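Local atomic coordinates of CurM Sulfotransferase (Moorea producta, PDB entry 4GBM), a protein that probably transfers a sulfonate group from the cofactor PAPS to a polyketide intermediate, activating it on the pathway to curacin. Residues H65-N70 against L147-A152; I34-S39 against P138-E143; S29-I34 against S116-Y121. The protein carries 2 engineered substitutions. One frame throughout, in Å; residues are numbered along the deposited sequence. Where two conformers were deposited one is given.

Interaction 1: H65-N70 against L147-A152; sequences HLLPFN and LERGEA. With ZN (zinc ion), chain F.
R149 reaches from its helix to the turn 66-69 and, in one of its two deposited conformers, takes hold of a backbone carbonyl: its NH1 donates to L67 O at 3.1 Å, a bent bond (137° at the hydrogen) with the acceptor lying out of the guanidinium plane. In this conformer the same oxygen sits 3.0 Å from R149 CD, so the arginine appears to meet it with both a methylene and a nitrogen. P68 O lies over one face of the guanidinium, and the amide of N70 crosses the arginine at about a right angle, its OD1 3.6 Å from R149 NE. With CG anti to the backbone N (chi1 -162°), the arginine leaves the helix toward the turn, and a bend at chi3 (-75°) sets its head across the carbonyls. Beside it, L67 CD1 rests on the helix backbone, 3.8 Å from G150 N. The type I turn is closed by F69 N to L66 O, and just before it H65 ND1 binds a zinc ion at 2.1 Å, a water being one of the other ligands. L67 also packs on I146 and L153 of helix 144-153 and on Y121 of helix 117-128, which puts the turn between these two helices.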
ATOM      1  N   HIS A  65      -1.791   4.582   8.671  1.00 11.02           N
ATOM      2  CA  HIS A  65      -1.003   4.148   9.839  1.00 11.59           C
ATOM      3  C   HIS A  65      -1.869   3.819  11.071  1.00 11.30           C
ATOM      4  O   HIS A  65      -1.506   4.146  12.206  1.00 13.64           O
ATOM      5  CB  HIS A  65       0.087   5.180  10.194  1.00 12.12           C
ATOM      6  CG  HIS A  65       0.890   5.649   9.017  1.00 11.77           C
ATOM      7  ND1 HIS A  65       1.857   4.872   8.421  1.00 14.38           N
ATOM      8  CD2 HIS A  65       0.868   6.814   8.327  1.00 12.47           C
ATOM      9  CE1 HIS A  65       2.405   5.539   7.421  1.00 11.82           C
ATOM     10  NE2 HIS A  65       1.814   6.716   7.336  1.00 13.08           N
ATOM     11  N   LEU A  66      -2.994   3.151  10.834  1.00 11.37           N
ATOM     12  CA  LEU A  66      -3.896   2.739  11.911  1.00 12.06           C
ATOM     13  C   LEU A  66      -3.699   1.268  12.279  1.00 11.59           C
ATOM     14  O   LEU A  66      -3.526   0.935  13.455  1.00 12.17           O
ATOM     15  CB  LEU A  66      -5.352   2.984  11.508  1.00 11.42           C
ATOM     16  CG  LEU A  66      -5.818   4.438  11.349  1.00 12.80           C
ATOM     17  CD1 LEU A  66      -7.206   4.465  10.743  1.00 12.85           C
ATOM     18  CD2 LEU A  66      -5.803   5.176  12.684  1.00 15.88           C
ATOM     19  N   LEU A  67      -3.693   0.405  11.260  1.00 11.35           N
ATOM     20  CA  LEU A  67      -3.685  -1.050  11.457  1.00 12.84           C
ATOM     21  C   LEU A  67      -2.629  -1.604  12.436  1.00 14.56           C
ATOM     22  O   LEU A  67      -2.927  -2.552  13.163  1.00 16.98           O
ATOM     23  CB  LEU A  67      -3.617  -1.787  10.110  1.00 11.89           C
ATOM     24  CG  LEU A  67      -3.991  -3.273  10.112  1.00 13.69           C
ATOM     25  CD1 LEU A  67      -5.449  -3.490  10.543  1.00 18.16           C
ATOM     26  CD2 LEU A  67      -3.735  -3.859   8.736  1.00 13.84           C
ATOM     27  N   PRO A  68      -1.406  -1.024  12.473  1.00 14.62           N
ATOM     28  CA  PRO A  68      -0.412  -1.572  13.408  1.00 16.17           C
ATOM     29  C   PRO A  68      -0.672  -1.311  14.903  1.00 17.01           C
ATOM     30  O   PRO A  68       0.018  -1.892  15.745  1.00 19.51           O
ATOM     31  CB  PRO A  68       0.890  -0.873  12.986  1.00 15.16           C
ATOM     32  CG  PRO A  68       0.645  -0.400  11.594  1.00 15.56           C
ATOM     33  CD  PRO A  68      -0.801  -0.016  11.584  1.00 14.65           C
ATOM     34  N   PHE A  69      -1.650  -0.464  15.234  1.00 15.83           N
ATOM     35  CA  PHE A  69      -1.843  -0.003  16.619  1.00 16.80           C
ATOM     36  C   PHE A  69      -3.189  -0.400  17.213  1.00 17.39           C
ATOM     37  O   PHE A  69      -4.164  -0.588  16.483  1.00 17.85           O
ATOM     38  CB  PHE A  69      -1.677   1.515  16.692  1.00 17.36           C
ATOM     39  CG  PHE A  69      -0.394   2.005  16.091  1.00 15.48           C
ATOM     40  CD1 PHE A  69       0.813   1.838  16.771  1.00 20.47           C
ATOM     41  CD2 PHE A  69      -0.382   2.609  14.842  1.00 15.08           C
ATOM     42  CE1 PHE A  69       2.005   2.277  16.214  1.00 18.91           C
ATOM     43  CE2 PHE A  69       0.810   3.057  14.280  1.00 15.43           C
ATOM     44  CZ  PHE A  69       2.003   2.887  14.969  1.00 17.42           C
ATOM     45  N   ASN A  70      -3.243  -0.524  18.538  1.00 17.86           N
ATOM     46  CA  ASN A  70      -4.502  -0.842  19.208  1.00 18.85           C
ATOM     47  C   ASN A  70      -5.325   0.390  19.571  1.00 17.96           C
ATOM     48  O   ASN A  70      -6.553   0.357  19.507  1.00 18.11           O
ATOM     49  CB  ASN A  70      -4.261  -1.700  20.455  1.00 21.36           C
ATOM     50  CG  ASN A  70      -3.776  -3.100  20.116  1.00 25.36           C
ATOM     51  OD1 ASN A  70      -4.256  -3.726  19.168  1.00 32.57           O
ATOM     52  ND2 ASN A  70      -2.823  -3.598  20.893  1.00 31.04           N
ATOM     53  N   LEU A 147      -0.939  -8.242   9.489  1.00 13.74           N
ATOM     54  CA  LEU A 147      -1.863  -8.880   8.541  1.00 14.52           C
ATOM     55  C   LEU A 147      -3.029  -9.547   9.270  1.00 15.99           C
ATOM     56  O   LEU A 147      -4.193  -9.407   8.871  1.00 17.31           O
ATOM     57  CB  LEU A 147      -1.119  -9.891   7.655  1.00 14.95           C
ATOM     58  CG  LEU A 147       0.002  -9.331   6.770  1.00 12.44           C
ATOM     59  CD1 LEU A 147       0.699 -10.455   6.027  1.00 12.50           C
ATOM     60  CD2 LEU A 147      -0.535  -8.287   5.772  1.00 12.34           C
ATOM     61  N   GLU A 148      -2.717 -10.241  10.361  1.00 15.02           N
ATOM     62  CA  GLU A 148      -3.731 -10.911  11.171  1.00 17.44           C
ATOM     63  C   GLU A 148      -4.702  -9.928  11.818  1.00 17.11           C
ATOM     64  O   GLU A 148      -5.883 -10.251  11.975  1.00 16.72           O
ATOM     65  CB  GLU A 148      -3.081 -11.810  12.224  1.00 17.88           C
ATOM     66  CG  GLU A 148      -2.463 -13.072  11.635  1.00 23.68           C
ATOM     67  CD  GLU A 148      -1.887 -13.990  12.690  1.00 33.52           C
ATOM     68  OE1 GLU A 148      -0.943 -13.572  13.400  1.00 37.93           O
ATOM     69  OE2 GLU A 148      -2.372 -15.137  12.801  1.00 39.80           O
ATOM     70  N   ARG A 149      -4.222  -8.730  12.171  1.00 18.14           N
ATOM     71  CA  ARG A 149      -5.095  -7.727  12.784  0.50 18.01           C
ATOM     72  C   ARG A 149      -6.221  -7.284  11.839  1.00 17.58           C
ATOM     73  O   ARG A 149      -7.328  -6.985  12.294  1.00 18.16           O
ATOM     74  CB  ARG A 149      -4.303  -6.525  13.323  0.50 18.33           C
ATOM     75  CG  ARG A 149      -5.093  -5.689  14.335  0.50 18.43           C
ATOM     76  CD  ARG A 149      -4.272  -4.582  14.980  0.50 21.59           C
ATOM     77  NE  ARG A 149      -3.342  -5.082  15.992  0.50 24.95           N
ATOM     78  CZ  ARG A 149      -2.042  -5.253  15.786  0.50 26.05           C
ATOM     79  NH1 ARG A 149      -1.516  -4.962  14.604  0.50 25.56           N
ATOM     80  NH2 ARG A 149      -1.267  -5.710  16.759  0.50 26.97           N
ATOM     81  N   GLY A 150      -5.951  -7.262  10.534  1.00 16.20           N
ATOM     82  CA  GLY A 150      -6.976  -6.940   9.540  1.00 14.23           C
ATOM     83  C   GLY A 150      -8.164  -7.894   9.620  1.00 14.48           C
ATOM     84  O   GLY A 150      -9.324  -7.478   9.568  1.00 14.27           O
ATOM     85  N   GLU A 151      -7.867  -9.181   9.756  1.00 12.75           N
ATOM     86  CA  GLU A 151      -8.905 -10.195   9.900  1.00 12.05           C
ATOM     87  C   GLU A 151      -9.574 -10.157  11.271  1.00 12.98           C
ATOM     88  O   GLU A 151     -10.695 -10.644  11.431  1.00 14.07           O
ATOM     89  CB  GLU A 151      -8.331 -11.588   9.609  1.00 12.12           C
ATOM     90  CG  GLU A 151      -8.002 -11.792   8.130  1.00 12.28           C
ATOM     91  CD  GLU A 151      -9.257 -11.819   7.264  1.00 13.46           C
ATOM     92  OE1 GLU A 151     -10.024 -12.803   7.359  1.00 16.27           O
ATOM     93  OE2 GLU A 151      -9.481 -10.855   6.495  1.00 13.75           O
ATOM     94  N   ALA A 152      -8.889  -9.581  12.253  1.00 13.08           N
ATOM     95  CA  ALA A 152      -9.452  -9.452  13.597  1.00 13.04           C
ATOM     96  C   ALA A 152     -10.426  -8.285  13.698  1.00 13.13           C
ATOM     97  O   ALA A 152     -11.401  -8.351  14.453  1.00 14.96           O
ATOM     98  CB  ALA A 152      -8.345  -9.313  14.634  1.00 14.58           C
TER
HETATM   99 ZN    ZN F 405       2.664   2.994   9.012  1.00 15.13          ZN
HETATM  100  O   HOH W   1       4.558   2.876   8.017  1.00 12.40           O

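Interaction 2: I34-S39 against P138-E143; sequences IIFILS and PTYAME
P138 and S39 meet where strand 35-39, the middle strand of the parallel five-stranded sheet of this P-loop-type sulfotransferase fold, runs out at its C-terminal end. Here the chain leaving the adjacent strand 132-136 turns back over the strand end before entering helix 144-153. P138 comes first: its CA sends a C-H toward S39 O at 3.4 Å, and the proline ring lies alongside the serine. The side chain of P138 is about 4 Å from a bound zinc ion and about 5 Å from the bound adenosine-3'-5'-diphosphate. T139 points away, but its carbonyl takes the amide of M142 and helps to shape the short 3-10 turn 140-142.

Y140 then turns back over the strand. L38 CD2 meets the edge of its ring, 4.2 Å from Y140 CD2, while Y140 CE2 lies at the edge of the F36 ring, near the plane of that ring and 4.2 Å from F36 CD1. With CG anti to the carbonyl carbon (chi1 -61°), the Y140 ring is carried back toward F36; its hydroxyl bonds to D135 on strand 132-136, which helps to fix the far end. A141 follows, with CB 3.9 Å from S39 O; it also touches S200 and I204 of helix 189-208. Between the two backbones sits one water, which accepts from S39 N at 3.1 Å and from A141 N at 3.2 Å.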
ATOM      1  N   ILE A  34     -13.275  -4.243   4.279  1.00 10.33           N
ATOM      2  CA  ILE A  34     -12.699  -3.207   3.424  1.00  9.48           C
ATOM      3  C   ILE A  34     -11.824  -3.861   2.364  1.00  9.72           C
ATOM      4  O   ILE A  34     -11.869  -5.079   2.181  1.00 11.01           O
ATOM      5  CB  ILE A  34     -11.927  -2.128   4.236  1.00  9.60           C
ATOM      6  CG1 ILE A  34     -10.724  -2.727   4.979  1.00  9.54           C
ATOM      7  CG2 ILE A  34     -12.889  -1.394   5.188  1.00 11.36           C
ATOM      8  CD1 ILE A  34      -9.773  -1.675   5.548  1.00 10.70           C
ATOM      9  N   ILE A  35     -11.068  -3.045   1.639  1.00  9.30           N
ATOM     10  CA  ILE A  35     -10.131  -3.548   0.639  1.00  8.58           C
ATOM     11  C   ILE A  35      -8.718  -3.220   1.099  1.00  8.47           C
ATOM     12  O   ILE A  35      -8.434  -2.077   1.451  1.00  9.33           O
ATOM     13  CB  ILE A  35     -10.397  -2.893  -0.732  1.00  8.68           C
ATOM     14  CG1 ILE A  35     -11.818  -3.224  -1.198  1.00 10.14           C
ATOM     15  CG2 ILE A  35      -9.349  -3.350  -1.763  1.00 10.54           C
ATOM     16  CD1 ILE A  35     -12.377  -2.236  -2.239  1.00 12.68           C
ATOM     17  N   PHE A  36      -7.842  -4.227   1.124  1.00  8.34           N
ATOM     18  CA  PHE A  36      -6.421  -4.004   1.433  1.00  8.00           C
ATOM     19  C   PHE A  36      -5.557  -4.181   0.197  1.00  7.52           C
ATOM     20  O   PHE A  36      -5.820  -5.063  -0.624  1.00  9.66           O
ATOM     21  CB  PHE A  36      -5.932  -4.984   2.503  1.00  8.29           C
ATOM     22  CG  PHE A  36      -6.479  -4.714   3.872  1.00  8.22           C
ATOM     23  CD1 PHE A  36      -5.897  -3.751   4.692  1.00  9.24           C
ATOM     24  CD2 PHE A  36      -7.573  -5.428   4.351  1.00 10.10           C
ATOM     25  CE1 PHE A  36      -6.404  -3.500   5.968  1.00 11.93           C
ATOM     26  CE2 PHE A  36      -8.090  -5.188   5.627  1.00 11.66           C
ATOM     27  CZ  PHE A  36      -7.502  -4.228   6.440  1.00 11.94           C
ATOM     28  N   ILE A  37      -4.536  -3.337   0.051  1.00  8.00           N
ATOM     29  CA  ILE A  37      -3.496  -3.593  -0.952  1.00  6.80           C
ATOM     30  C   ILE A  37      -2.247  -4.035  -0.200  1.00  7.57           C
ATOM     31  O   ILE A  37      -1.692  -3.274   0.595  1.00  7.52           O
ATOM     32  CB  ILE A  37      -3.169  -2.362  -1.842  1.00  7.21           C
ATOM     33  CG1 ILE A  37      -4.389  -1.963  -2.680  1.00  8.59           C
ATOM     34  CG2 ILE A  37      -1.973  -2.678  -2.761  1.00  6.90           C
ATOM     35  CD1 ILE A  37      -4.273  -0.594  -3.375  1.00  8.47           C
ATOM     36  N   LEU A  38      -1.830  -5.275  -0.441  1.00  7.37           N
ATOM     37  CA  LEU A  38      -0.635  -5.831   0.199  1.00  6.94           C
ATOM     38  C   LEU A  38       0.497  -5.972  -0.799  1.00  6.97           C
ATOM     39  O   LEU A  38       0.310  -6.509  -1.897  1.00  7.48           O
ATOM     40  CB  LEU A  38      -0.932  -7.206   0.795  1.00  8.33           C
ATOM     41  CG  LEU A  38      -2.093  -7.310   1.785  1.00  8.52           C
ATOM     42  CD1 LEU A  38      -2.197  -8.734   2.280  1.00 10.78           C
ATOM     43  CD2 LEU A  38      -1.946  -6.330   2.949  1.00 11.27           C
ATOM     44  N   SER A  39       1.682  -5.518  -0.412  1.00  6.88           N
ATOM     45  CA  SER A  39       2.833  -5.626  -1.304  1.00  7.24           C
ATOM     46  C   SER A  39       4.132  -5.400  -0.581  1.00  7.65           C
ATOM     47  O   SER A  39       4.156  -4.885   0.536  1.00  8.85           O
ATOM     48  CB  SER A  39       2.740  -4.580  -2.429  1.00  9.18           C
ATOM     49  OG  SER A  39       2.940  -3.277  -1.906  1.00 10.31           O
ATOM     50  N   PRO A 138       2.844  -0.796   2.240  1.00 10.58           N
ATOM     51  CA  PRO A 138       3.785  -1.909   2.094  1.00 12.05           C
ATOM     52  C   PRO A 138       4.286  -2.447   3.435  1.00 14.02           C
ATOM     53  O   PRO A 138       4.766  -3.587   3.509  1.00 16.20           O
ATOM     54  CB  PRO A 138       4.943  -1.295   1.296  1.00 13.60           C
ATOM     55  CG  PRO A 138       4.351  -0.164   0.580  1.00 14.86           C
ATOM     56  CD  PRO A 138       3.299   0.402   1.516  1.00 12.07           C
ATOM     57  N   THR A 139       4.152  -1.658   4.496  1.00 12.51           N
ATOM     58  CA  THR A 139       4.669  -2.074   5.795  1.00 13.32           C
ATOM     59  C   THR A 139       3.850  -3.203   6.442  1.00 12.04           C
ATOM     60  O   THR A 139       4.374  -3.925   7.306  1.00 13.32           O
ATOM     61  CB  THR A 139       4.818  -0.888   6.769  1.00 15.48           C
ATOM     62  OG1 THR A 139       3.532  -0.365   7.085  1.00 17.86           O
ATOM     63  CG2 THR A 139       5.675   0.203   6.157  1.00 16.51           C
ATOM     64  N   TYR A 140       2.587  -3.370   6.028  1.00 10.56           N
ATOM     65  CA  TYR A 140       1.727  -4.422   6.613  1.00 11.18           C
ATOM     66  C   TYR A 140       2.344  -5.807   6.433  1.00 12.39           C
ATOM     67  O   TYR A 140       2.297  -6.636   7.340  1.00 13.26           O
ATOM     68  CB  TYR A 140       0.322  -4.430   6.002  1.00 11.29           C
ATOM     69  CG  TYR A 140      -0.481  -3.162   6.184  1.00 10.78           C
ATOM     70  CD1 TYR A 140      -0.218  -2.275   7.236  1.00  9.15           C
ATOM     71  CD2 TYR A 140      -1.530  -2.861   5.311  1.00 11.30           C
ATOM     72  CE1 TYR A 140      -0.980  -1.107   7.393  1.00  9.08           C
ATOM     73  CE2 TYR A 140      -2.282  -1.698   5.455  1.00 11.38           C
ATOM     74  CZ  TYR A 140      -2.001  -0.832   6.503  1.00 10.99           C
ATOM     75  OH  TYR A 140      -2.744   0.317   6.644  1.00 11.02           O
ATOM     76  N   ALA A 141       2.941  -6.030   5.260  1.00 12.39           N
ATOM     77  CA  ALA A 141       3.494  -7.337   4.905  1.00 12.01           C
ATOM     78  C   ALA A 141       4.770  -7.682   5.662  1.00 13.03           C
ATOM     79  O   ALA A 141       5.213  -8.824   5.635  1.00 13.09           O
ATOM     80  CB  ALA A 141       3.733  -7.412   3.412  1.00 11.19           C
ATOM     81  N   MET A 142       5.349  -6.702   6.351  1.00 13.64           N
ATOM     82  CA  MET A 142       6.578  -6.923   7.110  0.60 16.12           C
ATOM     83  C   MET A 142       6.343  -7.639   8.436  1.00 16.65           C
ATOM     84  O   MET A 142       7.279  -8.174   9.029  1.00 18.98           O
ATOM     85  CB  MET A 142       7.307  -5.597   7.345  0.60 16.96           C
ATOM     86  CG  MET A 142       7.754  -4.918   6.065  0.60 20.68           C
ATOM     87  SD  MET A 142       8.936  -5.920   5.145  0.60 28.43           S
ATOM     88  CE  MET A 142      10.441  -5.663   6.087  0.60 29.16           C
ATOM     89  N   GLU A 143       5.095  -7.651   8.898  1.00 15.96           N
ATOM     90  CA  GLU A 143       4.760  -8.264  10.183  1.00 17.69           C
ATOM     91  C   GLU A 143       3.505  -9.124  10.081  1.00 15.90           C
ATOM     92  O   GLU A 143       2.406  -8.588   9.914  1.00 14.70           O
ATOM     93  CB  GLU A 143       4.551  -7.191  11.263  1.00 19.46           C
ATOM     94  CG  GLU A 143       5.801  -6.401  11.662  1.00 25.21           C
ATOM     95  CD  GLU A 143       6.856  -7.240  12.375  1.00 31.29           C
ATOM     96  OE1 GLU A 143       8.030  -6.805  12.402  1.00 35.17           O
ATOM     97  OE2 GLU A 143       6.529  -8.328  12.905  1.00 32.42           O
TER
HETATM   98  O   HOH W   2       1.996  -4.732   2.535  1.00  9.87           O

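Interaction 3: S29-I34 against S116-Y121; sequences SRLPGI and SIQQVY
A water links S29 to Q118: it accepts from S29 N at 3.1 Å and donates to Q118 OE1 at 2.7 Å. S29 is the first modelled residue, so this bridge ties the start of the ordered chain to the first turn of helix 117-128. Q118 NE2 comes within 3.2 Å of S29 O and bonds to the carbonyl of L153. The chain of Q118 is extended beyond CG, which stands anti to the backbone N (chi1 -166°), and it slides past L31 in the opposite direction, Q118 CG to L31 CD1 3.7 Å. That methyl also reaches Y121 CB at 3.6 Å. Deeper in, I34 CD1 approaches Y121 CE2 at 4.4 Å, while the tyrosine hydroxyl bonds to D135. S116 and Q119 close the helix start with a capping box, Q119 N to S116 OG and S116 N to Q119 OE1. An alanine in place of Q118 would remove CG and the amide, and would probably cost the packing against L31 and leave the L153 carbonyl without this donor and the water without this acceptor. The chemistry thus grades from a hydrated amide at the chain's start to hydrocarbon around I34, consistent with an edge where solvent gives way to the interior.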
ATOM      1  N   SER A  29     -16.952  -7.027  18.154  1.00 30.05           N
ATOM      2  CA  SER A  29     -17.656  -7.285  16.864  1.00 28.50           C
ATOM      3  C   SER A  29     -16.906  -6.636  15.702  1.00 24.92           C
ATOM      4  O   SER A  29     -16.519  -5.462  15.769  1.00 26.62           O
ATOM      5  CB  SER A  29     -19.091  -6.764  16.923  1.00 30.48           C
ATOM      6  OG  SER A  29     -19.103  -5.351  17.048  1.00 35.61           O
ATOM      7  N   ARG A  30     -16.734  -7.395  14.627  1.00 20.75           N
ATOM      8  CA  ARG A  30     -15.951  -6.920  13.490  0.50 17.52           C
ATOM      9  C   ARG A  30     -16.701  -5.909  12.622  1.00 16.48           C
ATOM     10  O   ARG A  30     -17.934  -5.938  12.514  1.00 16.47           O
ATOM     11  CB  ARG A  30     -15.441  -8.100  12.660  0.50 17.26           C
ATOM     12  CG  ARG A  30     -14.481  -9.002  13.429  0.50 16.89           C
ATOM     13  CD  ARG A  30     -13.771  -9.972  12.508  0.50 18.44           C
ATOM     14  NE  ARG A  30     -14.692 -10.945  11.933  0.50 20.10           N
ATOM     15  CZ  ARG A  30     -14.356 -11.836  11.007  0.50 19.48           C
ATOM     16  NH1 ARG A  30     -13.116 -11.875  10.541  0.50 17.13           N
ATOM     17  NH2 ARG A  30     -15.264 -12.685  10.546  0.50 19.75           N
ATOM     18  N   LEU A  31     -15.935  -5.003  12.023  1.00 13.77           N
ATOM     19  CA  LEU A  31     -16.471  -4.000  11.111  1.00 13.73           C
ATOM     20  C   LEU A  31     -16.739  -4.642   9.750  1.00 13.68           C
ATOM     21  O   LEU A  31     -16.162  -5.683   9.434  1.00 13.59           O
ATOM     22  CB  LEU A  31     -15.468  -2.850  10.938  1.00 13.18           C
ATOM     23  CG  LEU A  31     -15.152  -2.016  12.188  1.00 14.08           C
ATOM     24  CD1 LEU A  31     -13.987  -1.100  11.898  1.00 14.48           C
ATOM     25  CD2 LEU A  31     -16.376  -1.213  12.622  1.00 17.52           C
ATOM     26  N   PRO A  32     -17.602  -4.014   8.929  1.00 13.22           N
ATOM     27  CA  PRO A  32     -17.774  -4.484   7.555  1.00 13.55           C
ATOM     28  C   PRO A  32     -16.443  -4.496   6.810  1.00 12.71           C
ATOM     29  O   PRO A  32     -15.573  -3.648   7.062  1.00 12.80           O
ATOM     30  CB  PRO A  32     -18.709  -3.438   6.938  1.00 13.98           C
ATOM     31  CG  PRO A  32     -19.411  -2.823   8.092  1.00 17.51           C
ATOM     32  CD  PRO A  32     -18.437  -2.835   9.219  1.00 14.66           C
ATOM     33  N   GLY A  33     -16.283  -5.458   5.905  1.00 12.19           N
ATOM     34  CA  GLY A  33     -15.021  -5.627   5.183  1.00 10.96           C
ATOM     35  C   GLY A  33     -14.589  -4.429   4.367  1.00 10.82           C
ATOM     36  O   GLY A  33     -15.423  -3.685   3.834  1.00 13.18           O
ATOM     37  N   ILE A  34     -13.275  -4.243   4.279  1.00 10.33           N
ATOM     38  CA  ILE A  34     -12.699  -3.207   3.424  1.00  9.48           C
ATOM     39  C   ILE A  34     -11.824  -3.861   2.364  1.00  9.72           C
ATOM     40  O   ILE A  34     -11.869  -5.079   2.181  1.00 11.01           O
ATOM     41  CB  ILE A  34     -11.927  -2.128   4.236  1.00  9.60           C
ATOM     42  CG1 ILE A  34     -10.724  -2.727   4.979  1.00  9.54           C
ATOM     43  CG2 ILE A  34     -12.889  -1.394   5.188  1.00 11.36           C
ATOM     44  CD1 ILE A  34      -9.773  -1.675   5.548  1.00 10.70           C
ATOM     45  N   SER A 116     -10.088   3.379  20.346  1.00 14.40           N
ATOM     46  CA  SER A 116      -9.424   2.239  19.725  1.00 13.46           C
ATOM     47  C   SER A 116      -9.276   2.479  18.227  1.00 12.23           C
ATOM     48  O   SER A 116     -10.027   3.256  17.631  1.00 11.89           O
ATOM     49  CB  SER A 116     -10.210   0.954  19.964  1.00 14.24           C
ATOM     50  OG  SER A 116     -11.397   0.933  19.194  1.00 15.87           O
ATOM     51  N   ILE A 117      -8.317   1.794  17.617  1.00 11.92           N
ATOM     52  CA  ILE A 117      -8.134   1.892  16.169  1.00 11.46           C
ATOM     53  C   ILE A 117      -9.390   1.399  15.432  1.00 11.90           C
ATOM     54  O   ILE A 117      -9.788   1.969  14.413  1.00 12.39           O
ATOM     55  CB  ILE A 117      -6.824   1.195  15.701  1.00 12.53           C
ATOM     56  CG1 ILE A 117      -5.714   2.232  15.492  1.00 13.91           C
ATOM     57  CG2 ILE A 117      -7.009   0.486  14.371  1.00 12.08           C
ATOM     58  CD1 ILE A 117      -5.400   3.081  16.695  1.00 17.32           C
ATOM     59  N   GLN A 118     -10.045   0.373  15.976  1.00 13.08           N
ATOM     60  CA  GLN A 118     -11.292  -0.096  15.382  1.00 13.69           C
ATOM     61  C   GLN A 118     -12.369   0.998  15.381  1.00 13.87           C
ATOM     62  O   GLN A 118     -13.087   1.152  14.398  1.00 13.51           O
ATOM     63  CB  GLN A 118     -11.799  -1.348  16.087  1.00 15.48           C
ATOM     64  CG  GLN A 118     -12.880  -2.059  15.306  1.00 16.82           C
ATOM     65  CD  GLN A 118     -13.406  -3.274  16.022  1.00 19.01           C
ATOM     66  OE1 GLN A 118     -13.677  -3.234  17.223  1.00 23.59           O
ATOM     67  NE2 GLN A 118     -13.572  -4.364  15.286  1.00 16.59           N
ATOM     68  N   GLN A 119     -12.469   1.756  16.475  1.00 12.80           N
ATOM     69  CA  GLN A 119     -13.421   2.875  16.527  1.00 13.35           C
ATOM     70  C   GLN A 119     -13.118   3.934  15.475  1.00 13.21           C
ATOM     71  O   GLN A 119     -14.036   4.506  14.884  1.00 14.02           O
ATOM     72  CB  GLN A 119     -13.451   3.512  17.915  1.00 13.72           C
ATOM     73  CG  GLN A 119     -14.231   2.717  18.939  1.00 15.00           C
ATOM     74  CD  GLN A 119     -14.075   3.290  20.331  1.00 19.86           C
ATOM     75  OE1 GLN A 119     -12.966   3.399  20.848  1.00 17.49           O
ATOM     76  NE2 GLN A 119     -15.191   3.675  20.942  1.00 25.07           N
ATOM     77  N   VAL A 120     -11.834   4.195  15.233  1.00 12.77           N
ATOM     78  CA  VAL A 120     -11.456   5.202  14.242  1.00 11.84           C
ATOM     79  C   VAL A 120     -11.781   4.706  12.834  1.00 11.52           C
ATOM     80  O   VAL A 120     -12.324   5.451  12.017  1.00 12.13           O
ATOM     81  CB  VAL A 120      -9.975   5.633  14.391  1.00 12.45           C
ATOM     82  CG1 VAL A 120      -9.562   6.590  13.275  1.00 12.77           C
ATOM     83  CG2 VAL A 120      -9.784   6.297  15.744  1.00 14.19           C
ATOM     84  N   TYR A 121     -11.480   3.439  12.561  1.00 10.38           N
ATOM     85  CA  TYR A 121     -11.889   2.844  11.293  1.00 10.70           C
ATOM     86  C   TYR A 121     -13.410   2.930  11.098  1.00 11.34           C
ATOM     87  O   TYR A 121     -13.875   3.229   9.998  1.00 12.12           O
ATOM     88  CB  TYR A 121     -11.436   1.395  11.198  1.00 11.43           C
ATOM     89  CG  TYR A 121     -10.078   1.136  10.574  1.00 10.19           C
ATOM     90  CD1 TYR A 121      -9.098   0.457  11.291  1.00 12.12           C
ATOM     91  CD2 TYR A 121      -9.793   1.506   9.244  1.00 10.81           C
ATOM     92  CE1 TYR A 121      -7.864   0.172  10.731  1.00 12.93           C
ATOM     93  CE2 TYR A 121      -8.548   1.215   8.672  1.00 10.91           C
ATOM     94  CZ  TYR A 121      -7.597   0.542   9.422  1.00 11.77           C
ATOM     95  OH  TYR A 121      -6.362   0.235   8.885  1.00 13.53           O
TER
HETATM   96  O   HOH W   3     -15.165  -4.628  18.963  1.00 39.30           O

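In the fold
Interaction 2 is the core contact: all its touching residues are buried near the centre of the chain, at the end of a central strand, and it consists of ring and methyl packing plus close contacts of the S39 carbonyl, with one water bridging. Interactions 1 and 3 lie farther out and are only partly buried, and each adds a polar side chain, an arginine or a glutamine, working on backbone or water. L67 joins 1 to 2 by packing on both Y140 and F36. Two probable hydrogen bonds, N70 O with I117 N and, in the R30 conformer described, E151 O with R30 NH1, connect 1 to 3. I34 belongs to both 2 and 3, where strand 31-32 leads into strand 35-39.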